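Local structure of hypothetical protein, conserved (Leishmania major, 2B4W) at residues 56-60 against 81-85; 148-152 against 189-195; 196-202 against 300-304; 205-209 against 265-269; 247-251 against 288-292. The protein is of unknown function, but its family is grouped with beta-fructosidase-like beta-propeller proteins, so a role in binding or processing carbohydrate is possible. One frame throughout, in Å; residues are numbered along the deposited sequence.

Contact 1: 56-60 against 81-85; sequences AASHV and LEDPY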
# COMPACT_ATOMS: atom_id res chain seq x y z
N ALA A 56 4.54 13.05 -12.64
CA ALA A 56 3.10 13.23 -12.65
C ALA A 56 2.44 12.86 -13.98
O ALA A 56 1.55 13.63 -14.36
CB ALA A 56 2.70 14.67 -12.30
N ALA A 57 2.85 11.77 -14.60
CA ALA A 57 2.39 11.25 -15.87
C ALA A 57 2.14 9.73 -15.87
O ALA A 57 2.60 9.04 -16.78
CB ALA A 57 3.41 11.53 -16.96
N SER A 58 1.42 9.27 -14.85
CA SER A 58 1.05 7.89 -14.59
C SER A 58 -0.39 7.61 -14.99
O SER A 58 -1.17 8.55 -15.00
CB SER A 58 1.23 7.59 -13.09
OG SER A 58 2.48 8.17 -12.79
N HIS A 59 -0.59 6.34 -15.29
CA HIS A 59 -1.91 5.74 -15.37
C HIS A 59 -1.82 4.42 -14.58
O HIS A 59 -0.72 4.04 -14.17
CB HIS A 59 -2.35 5.52 -16.81
CG HIS A 59 -1.47 4.56 -17.55
ND1 HIS A 59 -0.20 4.85 -17.95
CD2 HIS A 59 -1.70 3.29 -17.96
CE1 HIS A 59 0.33 3.82 -18.58
NE2 HIS A 59 -0.57 2.84 -18.60
N VAL A 60 -2.93 3.75 -14.37
CA VAL A 60 -2.89 2.48 -13.67
C VAL A 60 -3.33 1.35 -14.59
O VAL A 60 -4.32 1.45 -15.31
CB VAL A 60 -3.80 2.43 -12.42
CG1 VAL A 60 -4.04 0.97 -12.03
CG2 VAL A 60 -3.22 3.25 -11.28
N LEU A 81 -4.78 7.42 -12.59
CA LEU A 81 -4.35 7.60 -11.22
C LEU A 81 -2.90 7.16 -11.05
O LEU A 81 -2.38 6.49 -11.93
CB LEU A 81 -5.25 6.77 -10.27
CG LEU A 81 -6.76 6.88 -10.38
CD1 LEU A 81 -7.46 5.63 -9.87
CD2 LEU A 81 -7.27 8.11 -9.63
N GLU A 82 -2.34 7.52 -9.90
CA GLU A 82 -1.10 7.08 -9.32
C GLU A 82 -1.34 6.17 -8.10
O GLU A 82 -2.41 6.21 -7.51
CB GLU A 82 -0.23 8.26 -8.84
CG GLU A 82 -0.16 9.40 -9.84
CD GLU A 82 0.73 10.54 -9.38
OE1 GLU A 82 0.90 10.73 -8.16
OE2 GLU A 82 1.27 11.22 -10.27
N ASP A 83 -0.33 5.40 -7.73
CA ASP A 83 -0.29 4.62 -6.49
C ASP A 83 -1.59 3.91 -6.16
O ASP A 83 -2.28 4.31 -5.21
CB ASP A 83 0.04 5.53 -5.31
CG ASP A 83 1.33 6.29 -5.53
OD1 ASP A 83 2.07 5.87 -6.45
OD2 ASP A 83 1.57 7.27 -4.80
N PRO A 84 -1.93 2.88 -6.92
CA PRO A 84 -3.20 2.19 -6.68
C PRO A 84 -3.17 1.38 -5.37
O PRO A 84 -2.11 1.05 -4.85
CB PRO A 84 -3.34 1.29 -7.89
CG PRO A 84 -1.97 1.11 -8.41
CD PRO A 84 -1.15 2.29 -8.02
N TYR A 85 -4.33 1.08 -4.82
CA TYR A 85 -4.48 0.42 -3.52
C TYR A 85 -5.87 -0.21 -3.38
O TYR A 85 -6.86 0.29 -3.90
CB TYR A 85 -4.24 1.31 -2.32
CG TYR A 85 -5.04 2.57 -2.17
CD1 TYR A 85 -4.62 3.71 -2.85
CD2 TYR A 85 -6.18 2.65 -1.37
CE1 TYR A 85 -5.34 4.89 -2.73
CE2 TYR A 85 -6.89 3.83 -1.26
CZ TYR A 85 -6.46 4.94 -1.94
OH TYR A 85 -7.13 6.14 -1.86
O HOH W 1 0.06 11.01 -12.47
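Val60 and Leu81 provide the apolar half of this junction, together with Pro84. The CG2 branch of Val60 does the touching: it reaches 3.8 Å from CG of Pro84 and 4.2 Å from CB of Leu81. Because CG1 takes the place anti to the backbone N (chi1 162°), CG2 is the methyl that swings inward, and the Val60 and Pro84 side chains pass one another, heading opposite ways. The same methyl lies 3.4 Å from the carbonyl oxygen of Leu81, a buried acceptor for which the model offers no hydrogen-bond partner.

The polar half is built by Glu82. Its chain is extended beyond CG and passes Ser58, with CG of Glu82 4.0 Å from CB of Ser58. The carboxylate ends next to Ala56, where OE2 of Glu82 is 3.6 Å from CA of Ala56. A water links the two segments: it accepts from the backbone N of Ser58 at 3.2 Å and donates to OE2 of Glu82 at 2.5 Å. Direct backbone pairing is absent, so water and methyl packing join the two chains.

The segments lead into different sheets, strand 59-67 and strand 84-89, as expected at a seam between blades of a probable propeller. Arg48 of strand 42-50 salt-bridges Asp83 at the corner, while Phe95 of strand 92-100 and Tyr113 of strand 110-116 pack on Leu81.

Contact 2: 148-152 against 189-195; sequences FSRPR and WGGVNQA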
# COMPACT_ATOMS: atom_id res chain seq x y z
N PHE A 148 -7.98 5.39 7.68
CA PHE A 148 -6.75 6.13 7.92
C PHE A 148 -6.59 7.30 6.95
O PHE A 148 -6.69 7.13 5.73
CB PHE A 148 -5.52 5.25 7.75
CG PHE A 148 -5.42 4.08 8.72
CD1 PHE A 148 -5.99 2.85 8.44
CD2 PHE A 148 -4.73 4.26 9.90
CE1 PHE A 148 -5.89 1.79 9.33
CE2 PHE A 148 -4.62 3.21 10.79
CZ PHE A 148 -5.18 1.97 10.50
N SER A 149 -6.31 8.47 7.50
CA SER A 149 -6.05 9.67 6.72
C SER A 149 -4.57 10.01 6.72
O SER A 149 -3.82 9.34 7.42
CB SER A 149 -6.81 10.85 7.36
OG SER A 149 -6.28 11.07 8.67
N ARG A 150 -4.16 11.00 5.95
CA ARG A 150 -2.76 11.38 5.89
C ARG A 150 -2.59 12.85 5.50
O ARG A 150 -2.10 13.16 4.41
CB ARG A 150 -1.97 10.50 4.90
CG ARG A 150 -0.57 10.15 5.36
CD ARG A 150 0.35 11.37 5.40
NE ARG A 150 0.48 11.90 4.05
CZ ARG A 150 1.49 11.81 3.21
NH1 ARG A 150 2.61 11.19 3.52
NH2 ARG A 150 1.37 12.37 2.00
N PRO A 151 -2.95 13.77 6.37
CA PRO A 151 -2.62 15.18 6.07
C PRO A 151 -1.11 15.42 6.02
O PRO A 151 -0.35 15.08 6.91
CB PRO A 151 -3.24 15.95 7.24
CG PRO A 151 -3.44 14.94 8.32
CD PRO A 151 -3.67 13.61 7.64
N ARG A 152 -0.68 16.02 4.92
CA ARG A 152 0.72 16.42 4.80
C ARG A 152 0.83 17.82 4.20
O ARG A 152 0.32 18.07 3.10
CB ARG A 152 1.49 15.42 3.94
CG ARG A 152 2.96 15.75 3.77
CD ARG A 152 3.61 14.94 2.65
NE ARG A 152 5.03 15.22 2.55
CZ ARG A 152 5.81 14.87 1.54
NH1 ARG A 152 5.33 14.20 0.49
NH2 ARG A 152 7.10 15.18 1.57
N TRP A 189 7.69 12.14 7.69
CA TRP A 189 6.29 11.85 7.34
C TRP A 189 6.12 10.36 7.07
O TRP A 189 6.95 9.53 7.44
CB TRP A 189 5.89 12.74 6.17
CG TRP A 189 6.72 12.52 4.95
CD1 TRP A 189 6.33 11.83 3.84
CD2 TRP A 189 8.05 12.98 4.69
NE1 TRP A 189 7.34 11.84 2.92
CE2 TRP A 189 8.41 12.53 3.41
CE3 TRP A 189 8.99 13.72 5.42
CZ2 TRP A 189 9.65 12.79 2.82
CZ3 TRP A 189 10.22 13.98 4.83
CH2 TRP A 189 10.55 13.52 3.55
N GLY A 190 5.01 9.97 6.45
CA GLY A 190 4.73 8.57 6.21
C GLY A 190 3.26 8.38 5.86
O GLY A 190 2.57 9.34 5.53
N GLY A 191 2.84 7.13 5.93
CA GLY A 191 1.56 6.63 5.50
C GLY A 191 1.37 5.14 5.69
O GLY A 191 2.30 4.33 5.71
N VAL A 192 0.10 4.78 5.83
CA VAL A 192 -0.40 3.43 5.78
C VAL A 192 -0.62 3.12 4.30
O VAL A 192 -1.13 3.94 3.56
CB VAL A 192 -1.69 3.23 6.57
CG1 VAL A 192 -2.25 1.82 6.34
CG2 VAL A 192 -1.47 3.46 8.06
N ASN A 193 -0.19 1.95 3.88
CA ASN A 193 -0.34 1.52 2.49
C ASN A 193 -1.32 0.35 2.41
O ASN A 193 -2.09 0.24 1.48
CB ASN A 193 1.02 1.14 1.91
CG ASN A 193 1.87 2.37 1.60
OD1 ASN A 193 2.67 2.79 2.43
ND2 ASN A 193 1.63 2.91 0.41
N GLN A 194 -1.27 -0.53 3.41
CA GLN A 194 -2.23 -1.63 3.50
C GLN A 194 -2.46 -1.93 4.98
O GLN A 194 -1.49 -2.16 5.72
CB GLN A 194 -1.75 -2.85 2.72
CG GLN A 194 -2.80 -3.95 2.52
CD GLN A 194 -3.82 -3.52 1.49
OE1 GLN A 194 -3.50 -2.75 0.59
NE2 GLN A 194 -5.06 -3.97 1.62
N ALA A 195 -3.74 -1.90 5.35
CA ALA A 195 -4.24 -2.30 6.66
C ALA A 195 -4.90 -3.68 6.65
O ALA A 195 -5.60 -4.11 5.74
CB ALA A 195 -5.20 -1.28 7.25
O HOH W 2 -2.24 6.73 6.00
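The backbone from Phe148 to Arg152 runs almost opposite to that of Trp189-Ala195, the end-to-end directions lying 164° apart, but with Arg150 and Gly191 still 6.4 Å apart between CA atoms the two do not pair as strands. They belong to separate antiparallel sheets, consistent with adjoining blades of a beta-propeller, and a classic beta bulge at Asn193 and Gln194 kinks the second segment. Side chains therefore bridge the gap.

At one end, one face of the Phe148 ring is covered by CG2 of Val192, a CH-pi contact with the methyl displaced toward the rim and 3.8 Å from CD2 of Phe148. Ala195 adds CB, 3.8 Å from CE1 of the same ring. Between the segments a water accepts from the backbone N of Val192 at 3.1 Å and donates, weakly, to O of Ser149.

Arg150 folds its chain at chi2 and chi3, which brings NH1 within 2.7 Å of the carbonyl O of Gly190; this hydrogen bond arrives from above the carbonyl plane. The other terminal nitrogen, NH2, is engaged by a salt bridge to Asp134.

Arg152 behaves differently. With CG anti to the backbone N (chi1 -179°) and the chain straight to NE, its guanidinium is laid flat on Trp189, planes 10° apart, in a cation-pi stack. The indole NE1 donates to the hydroxyl of Tyr224, while NH2 of Arg152 comes 3.5 Å from CE2 of Trp189.

Contact 3: 196-202 against 300-304; sequences YLLSSGK and HGTII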
# COMPACT_ATOMS: atom_id res chain seq x y z
N TYR A 196 -4.66 -4.42 7.73
CA TYR A 196 -5.10 -5.78 7.95
C TYR A 196 -5.84 -5.91 9.27
O TYR A 196 -5.41 -5.28 10.24
CB TYR A 196 -3.90 -6.75 7.99
CG TYR A 196 -3.14 -6.74 6.68
CD1 TYR A 196 -2.20 -5.78 6.39
CD2 TYR A 196 -3.40 -7.73 5.73
CE1 TYR A 196 -1.50 -5.78 5.19
CE2 TYR A 196 -2.72 -7.73 4.53
CZ TYR A 196 -1.78 -6.76 4.27
OH TYR A 196 -1.11 -6.77 3.06
N LEU A 197 -6.89 -6.73 9.28
CA LEU A 197 -7.55 -7.07 10.52
C LEU A 197 -6.90 -8.31 11.13
O LEU A 197 -6.73 -9.33 10.46
CB LEU A 197 -9.04 -7.36 10.33
CG LEU A 197 -9.79 -7.94 11.54
CD1 LEU A 197 -9.85 -6.90 12.64
CD2 LEU A 197 -11.19 -8.40 11.16
N LEU A 198 -6.54 -8.19 12.39
CA LEU A 198 -5.93 -9.25 13.15
C LEU A 198 -6.92 -9.94 14.07
O LEU A 198 -7.84 -9.33 14.59
CB LEU A 198 -4.78 -8.67 14.00
CG LEU A 198 -3.73 -7.89 13.22
CD1 LEU A 198 -2.57 -7.45 14.11
CD2 LEU A 198 -3.21 -8.74 12.07
N SER A 199 -6.73 -11.23 14.32
CA SER A 199 -7.58 -12.00 15.18
C SER A 199 -7.77 -11.38 16.56
O SER A 199 -8.76 -11.71 17.24
CB SER A 199 -7.00 -13.42 15.37
OG SER A 199 -5.81 -13.22 16.12
N SER A 200 -6.91 -10.48 17.00
CA SER A 200 -7.02 -9.75 18.25
C SER A 200 -8.05 -8.62 18.21
O SER A 200 -8.40 -8.08 19.27
CB SER A 200 -5.65 -9.14 18.60
OG SER A 200 -5.05 -8.57 17.47
N GLY A 201 -8.50 -8.26 17.02
CA GLY A 201 -9.41 -7.14 16.85
C GLY A 201 -8.67 -5.85 16.57
O GLY A 201 -9.22 -4.81 16.20
N LYS A 202 -7.37 -5.89 16.76
CA LYS A 202 -6.40 -4.87 16.49
C LYS A 202 -6.13 -4.80 14.98
O LYS A 202 -6.56 -5.66 14.21
CB LYS A 202 -5.05 -5.10 17.18
CG LYS A 202 -5.15 -5.21 18.69
CD LYS A 202 -3.84 -4.84 19.36
CE LYS A 202 -3.96 -4.85 20.88
NZ LYS A 202 -5.12 -5.65 21.37
N HIS A 300 0.40 -10.26 18.09
CA HIS A 300 -0.86 -9.52 18.14
C HIS A 300 -1.93 -10.26 17.37
O HIS A 300 -2.93 -9.69 16.93
CB HIS A 300 -0.70 -8.10 17.63
CG HIS A 300 0.27 -7.21 18.33
ND1 HIS A 300 1.57 -7.06 17.92
CD2 HIS A 300 0.12 -6.42 19.42
CE1 HIS A 300 2.19 -6.22 18.73
NE2 HIS A 300 1.33 -5.81 19.65
N GLY A 301 -1.73 -11.56 17.20
CA GLY A 301 -2.67 -12.37 16.47
C GLY A 301 -2.33 -12.48 14.99
O GLY A 301 -1.43 -11.81 14.50
N THR A 302 -3.08 -13.34 14.33
CA THR A 302 -3.10 -13.69 12.95
C THR A 302 -4.02 -12.79 12.13
O THR A 302 -4.97 -12.19 12.63
CB THR A 302 -3.58 -15.15 12.74
OG1 THR A 302 -4.91 -15.32 13.26
CG2 THR A 302 -2.66 -16.11 13.50
N ILE A 303 -3.71 -12.75 10.84
CA ILE A 303 -4.55 -12.02 9.89
C ILE A 303 -5.87 -12.75 9.60
O ILE A 303 -5.93 -13.94 9.31
CB ILE A 303 -3.86 -11.73 8.56
CG1 ILE A 303 -2.66 -10.80 8.75
CG2 ILE A 303 -4.87 -11.24 7.53
CD1 ILE A 303 -1.61 -10.91 7.67
N ILE A 304 -6.95 -11.98 9.66
CA ILE A 304 -8.31 -12.37 9.38
C ILE A 304 -8.77 -11.91 8.00
O ILE A 304 -8.69 -10.72 7.68
CB ILE A 304 -9.27 -11.75 10.42
CG1 ILE A 304 -8.87 -12.08 11.86
CG2 ILE A 304 -10.71 -12.17 10.11
CD1 ILE A 304 -9.19 -13.50 12.24
O HOH W 3 -7.34 -8.42 6.94
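Two serines aim their hydroxyls at the 300-304 backbone with the same first torsion. In Ser199, OG sits between the backbone N and the carbonyl carbon (chi1 68°), and from there it takes a weak hydrogen bond from N of Thr302 at 3.3 Å while meeting CA of Gly301, a residue with no side chain to stand in the way. Ser200 (chi1 44°) turns OG to the carbonyl O of His300; the bond refines to a very short 2.5 Å, a value best treated with caution.

Main-chain bonds add to these. N of Ser199 donates to O of Thr302 at 2.6 Å, and N of Ile304 donates to O of Leu197 at 2.8 Å in a nearly straight bond of 173°. Beyond that pair a water stands in for a direct link, accepting from N of Leu197 and donating to O of Ile304. The result is a short, irregular antiparallel strand at 303-304, added to the edge of a sheet beside strand 188-198, close to the type I turn from Leu198 to Gly201.

Side chains divide between the two faces of this edge. On one, CD2 of Leu197 meets CB of Ile304 at 3.9 Å. On the other, CD2 of Leu198 lies 3.9 Å from CG1 of Ile303, whose CD1 extends to CD2 of Tyr196 at 4.1 Å. The tyrosine hydroxyl is hydrogen-bonded to O of Ile269.

Contact 4: 205-209 against 265-269; sequences CIGHY and FASGI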
# COMPACT_ATOMS: atom_id res chain seq x y z
N CYS A 205 -0.96 -2.62 10.38
CA CYS A 205 -0.67 -1.79 9.21
C CYS A 205 0.73 -2.01 8.65
O CYS A 205 1.75 -2.13 9.36
CB CYS A 205 -0.85 -0.30 9.51
SG CYS A 205 -2.38 0.13 10.36
N ILE A 206 0.75 -2.02 7.31
CA ILE A 206 1.97 -1.98 6.53
C ILE A 206 2.06 -0.62 5.87
O ILE A 206 1.13 -0.21 5.18
CB ILE A 206 2.00 -3.10 5.47
CG1 ILE A 206 1.91 -4.50 6.10
CG2 ILE A 206 3.20 -2.99 4.55
CD1 ILE A 206 3.09 -4.78 7.01
N GLY A 207 3.15 0.13 6.05
CA GLY A 207 3.20 1.43 5.38
C GLY A 207 4.59 1.94 5.13
O GLY A 207 5.52 1.16 4.96
N HIS A 208 4.74 3.26 5.10
CA HIS A 208 6.03 3.88 4.83
C HIS A 208 6.38 4.90 5.91
O HIS A 208 5.50 5.59 6.41
CB HIS A 208 6.05 4.53 3.45
CG HIS A 208 5.17 5.66 3.07
ND1 HIS A 208 3.85 5.53 2.71
CD2 HIS A 208 5.44 7.00 2.97
CE1 HIS A 208 3.34 6.72 2.42
NE2 HIS A 208 4.29 7.63 2.57
N TYR A 209 7.67 4.94 6.24
CA TYR A 209 8.19 5.95 7.16
C TYR A 209 9.23 6.72 6.35
O TYR A 209 10.03 6.12 5.64
CB TYR A 209 8.76 5.40 8.46
CG TYR A 209 8.82 6.39 9.60
CD1 TYR A 209 9.85 7.32 9.71
CD2 TYR A 209 7.83 6.42 10.57
CE1 TYR A 209 9.90 8.22 10.75
CE2 TYR A 209 7.87 7.33 11.62
CZ TYR A 209 8.91 8.23 11.71
OH TYR A 209 8.94 9.13 12.76
N PHE A 265 8.46 2.08 -1.14
CA PHE A 265 7.11 2.52 -0.76
C PHE A 265 6.18 1.32 -0.77
O PHE A 265 5.89 0.83 -1.87
CB PHE A 265 6.74 3.58 -1.79
CG PHE A 265 5.36 4.19 -1.70
CD1 PHE A 265 4.28 3.55 -2.30
CD2 PHE A 265 5.15 5.38 -1.03
CE1 PHE A 265 3.02 4.10 -2.21
CE2 PHE A 265 3.88 5.93 -0.94
CZ PHE A 265 2.80 5.30 -1.54
N ALA A 266 5.79 0.91 0.41
CA ALA A 266 5.08 -0.33 0.69
C ALA A 266 3.84 -0.53 -0.15
O ALA A 266 3.03 0.38 -0.36
CB ALA A 266 4.70 -0.39 2.18
N SER A 267 3.67 -1.75 -0.64
CA SER A 267 2.45 -2.12 -1.36
C SER A 267 1.51 -2.91 -0.45
O SER A 267 0.36 -2.54 -0.24
CB SER A 267 2.79 -2.92 -2.61
OG SER A 267 3.64 -2.17 -3.46
N GLY A 268 2.03 -3.99 0.11
CA GLY A 268 1.36 -4.75 1.17
C GLY A 268 2.02 -6.10 1.40
O GLY A 268 2.99 -6.49 0.73
N ILE A 269 1.49 -6.88 2.35
CA ILE A 269 2.01 -8.22 2.54
C ILE A 269 1.01 -9.30 2.11
O ILE A 269 -0.21 -9.11 2.08
CB ILE A 269 2.37 -8.52 4.01
CG1 ILE A 269 1.15 -8.33 4.88
CG2 ILE A 269 3.59 -7.73 4.44
CD1 ILE A 269 1.27 -8.69 6.35
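Ile206 can be followed outward from its CB toward the strand facing it, Phe265-Ile269. CB forks with CG1 anti to the carbonyl carbon (chi1 -60°) and CG2 anti to the backbone N. The CG2 methyl meets CB of Ala266 at 3.8 Å and lies 4.2 Å from CA of Gly268. The CG1 branch comes 4.0 Å from CG2 of Ile269; at the tip, CD1 of Ile206 touches that same CG2 at 3.9 Å, the two isoleucines crossing at about a right angle. One side chain thus spans the opposing strand from Ala266 to Ile269.

Ala266 is also pressed against the main chain, its CB only 3.3 Å from O of Gly207. Farther along, the side chains of His208 and Phe265 run alongside one another in the same direction. CE2 of Phe265 sits over one face of the imidazole, 3.5 Å from CE1 of His208, but the planes are inclined by 38°, an oblique pair. ND1 of His208 is hydrogen-bonded to OD1 of Asn193, which helps fix the rotation of the imidazole, and the ring of Tyr224 also meets it.

Although these strands are antiparallel at 168°, they are not hydrogen-bonded neighbours. Strand 203-211 pairs with 188-198 and 223-231; strand 264-271 pairs with 277-283, with a classic beta bulge where Ser267 and Gly268 both face Tyr280. This is where two sheets meet near the chain's centre.

Contact 5: 247-251 against 288-292; sequences KSCYP and EGRIT
Tyr250 lays one face of its ring over Ile291, crossing it at about a right angle. CG2 of Ile291 makes the CH-pi contact, 3.9 Å from the ring centroid and 18° off its normal. The isoleucine holds CG1 between its backbone N and carbonyl carbon (chi1 56°), and the CG1 arm continues under the phenol end, 3.7 Å from OH of Tyr250. The ring edge is turned to the backbone: CE2 of Tyr250 is 3.6 Å from C of Gly289, N of Arg290 lies in the ring plane, and the lack of a side chain at Gly289 allows this close fit.

The strand concerned, 287-293, lies between 277-283 and the N-terminal strand 16-23. Pairing an early strand with one late in the chain is reminiscent of the velcro closure of beta-propellers, and the 247-251 loop, with its short 3-10 segment, packs against its face.

Cys249 supplies the second point of support. Its CB meets CD1 of Ile291 at 3.8 Å, and its carbonyl O, which takes a hydrogen bond from Ser17, comes within 3.1 Å of CG2 of Ile291, a tight approach. The Tyr250 hydroxyl is hydrogen-bonded to OD1 of Asn226, whereas the Arg290 guanidinium forms salt bridges with Asp69, Glu16 and Asp278.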
# COMPACT_ATOMS: atom_id res chain seq x y z
N LYS A 247 15.52 -0.34 0.75
CA LYS A 247 16.06 -0.40 -0.60
C LYS A 247 17.07 -1.53 -0.75
O LYS A 247 17.08 -2.27 -1.74
CB LYS A 247 16.76 0.91 -0.97
CG LYS A 247 16.66 1.50 -2.33
CD LYS A 247 16.42 0.55 -3.48
CE LYS A 247 16.73 1.24 -4.81
NZ LYS A 247 17.89 0.55 -5.43
N SER A 248 17.97 -1.66 0.24
CA SER A 248 19.01 -2.67 0.14
C SER A 248 18.50 -4.09 0.33
O SER A 248 19.28 -5.04 0.17
CB SER A 248 20.07 -2.43 1.22
OG SER A 248 19.40 -2.45 2.47
N CYS A 249 17.23 -4.24 0.69
CA CYS A 249 16.62 -5.54 0.89
C CYS A 249 16.22 -6.24 -0.40
O CYS A 249 16.06 -7.46 -0.44
CB CYS A 249 15.32 -5.38 1.70
SG CYS A 249 15.61 -5.02 3.42
N TYR A 250 16.03 -5.42 -1.42
CA TYR A 250 15.61 -5.75 -2.76
C TYR A 250 16.80 -5.71 -3.71
O TYR A 250 17.76 -5.00 -3.42
CB TYR A 250 14.53 -4.76 -3.25
CG TYR A 250 13.34 -4.70 -2.31
CD1 TYR A 250 13.35 -3.91 -1.17
CD2 TYR A 250 12.20 -5.45 -2.58
CE1 TYR A 250 12.26 -3.85 -0.30
CE2 TYR A 250 11.12 -5.39 -1.72
CZ TYR A 250 11.15 -4.61 -0.59
OH TYR A 250 10.04 -4.58 0.23
N PRO A 251 16.75 -6.43 -4.81
CA PRO A 251 17.88 -6.37 -5.73
C PRO A 251 18.17 -4.93 -6.18
O PRO A 251 17.36 -4.01 -6.16
CB PRO A 251 17.43 -7.21 -6.92
CG PRO A 251 16.40 -8.14 -6.36
CD PRO A 251 15.72 -7.36 -5.27
N GLU A 288 9.07 -2.63 -8.86
CA GLU A 288 8.28 -3.28 -7.81
C GLU A 288 9.08 -4.46 -7.29
O GLU A 288 9.53 -5.28 -8.08
CB GLU A 288 6.90 -3.68 -8.33
CG GLU A 288 5.86 -4.13 -7.34
CD GLU A 288 5.38 -3.15 -6.30
OE1 GLU A 288 5.49 -1.92 -6.51
OE2 GLU A 288 4.86 -3.60 -5.23
N GLY A 289 9.25 -4.53 -5.97
CA GLY A 289 9.99 -5.63 -5.41
C GLY A 289 9.14 -6.50 -4.49
O GLY A 289 8.07 -6.12 -4.01
N ARG A 290 9.65 -7.70 -4.24
CA ARG A 290 9.14 -8.62 -3.25
C ARG A 290 10.30 -9.21 -2.43
O ARG A 290 11.25 -9.74 -3.01
CB ARG A 290 8.34 -9.75 -3.91
CG ARG A 290 7.98 -10.88 -2.96
CD ARG A 290 7.33 -12.05 -3.64
NE ARG A 290 8.20 -12.92 -4.41
CZ ARG A 290 9.07 -13.80 -3.91
NH1 ARG A 290 9.26 -13.98 -2.62
NH2 ARG A 290 9.81 -14.55 -4.72
N ILE A 291 10.18 -9.11 -1.11
CA ILE A 291 11.08 -9.77 -0.18
C ILE A 291 10.21 -10.62 0.76
O ILE A 291 9.09 -10.20 1.06
CB ILE A 291 11.96 -8.84 0.68
CG1 ILE A 291 11.18 -7.82 1.50
CG2 ILE A 291 13.04 -8.22 -0.21
CD1 ILE A 291 11.95 -6.88 2.42
N THR A 292 10.77 -11.75 1.16
CA THR A 292 10.15 -12.69 2.11
C THR A 292 10.81 -12.44 3.45
O THR A 292 12.03 -12.49 3.57
CB THR A 292 10.29 -14.14 1.62
OG1 THR A 292 9.69 -14.27 0.32
CG2 THR A 292 9.57 -15.10 2.54

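Burial, more than distance from the centre, goes with the chemistry of these contacts. Contact 4, about 5 Å from the chain centre, is wholly buried and made of apolar and ring packing; contact 5 is likewise buried and apolar though farther out. Contact 2 is buried at its phenylalanine end but finishes in an arginine-tryptophan stack nearer the surface. Contact 1 mixes methyls with a water link, and contact 3, about 18 Å from the centre, lies at the surface and depends on backbone hydrogen bonds. Contacts 2 and 3 share strand 188-198, whose neighbour 203-211 serves contact 4. Hydrogen bonds join contact 4 to contacts 2, 3 and 5, whereas contact 1 meets it by packing of Asp83 on Phe265.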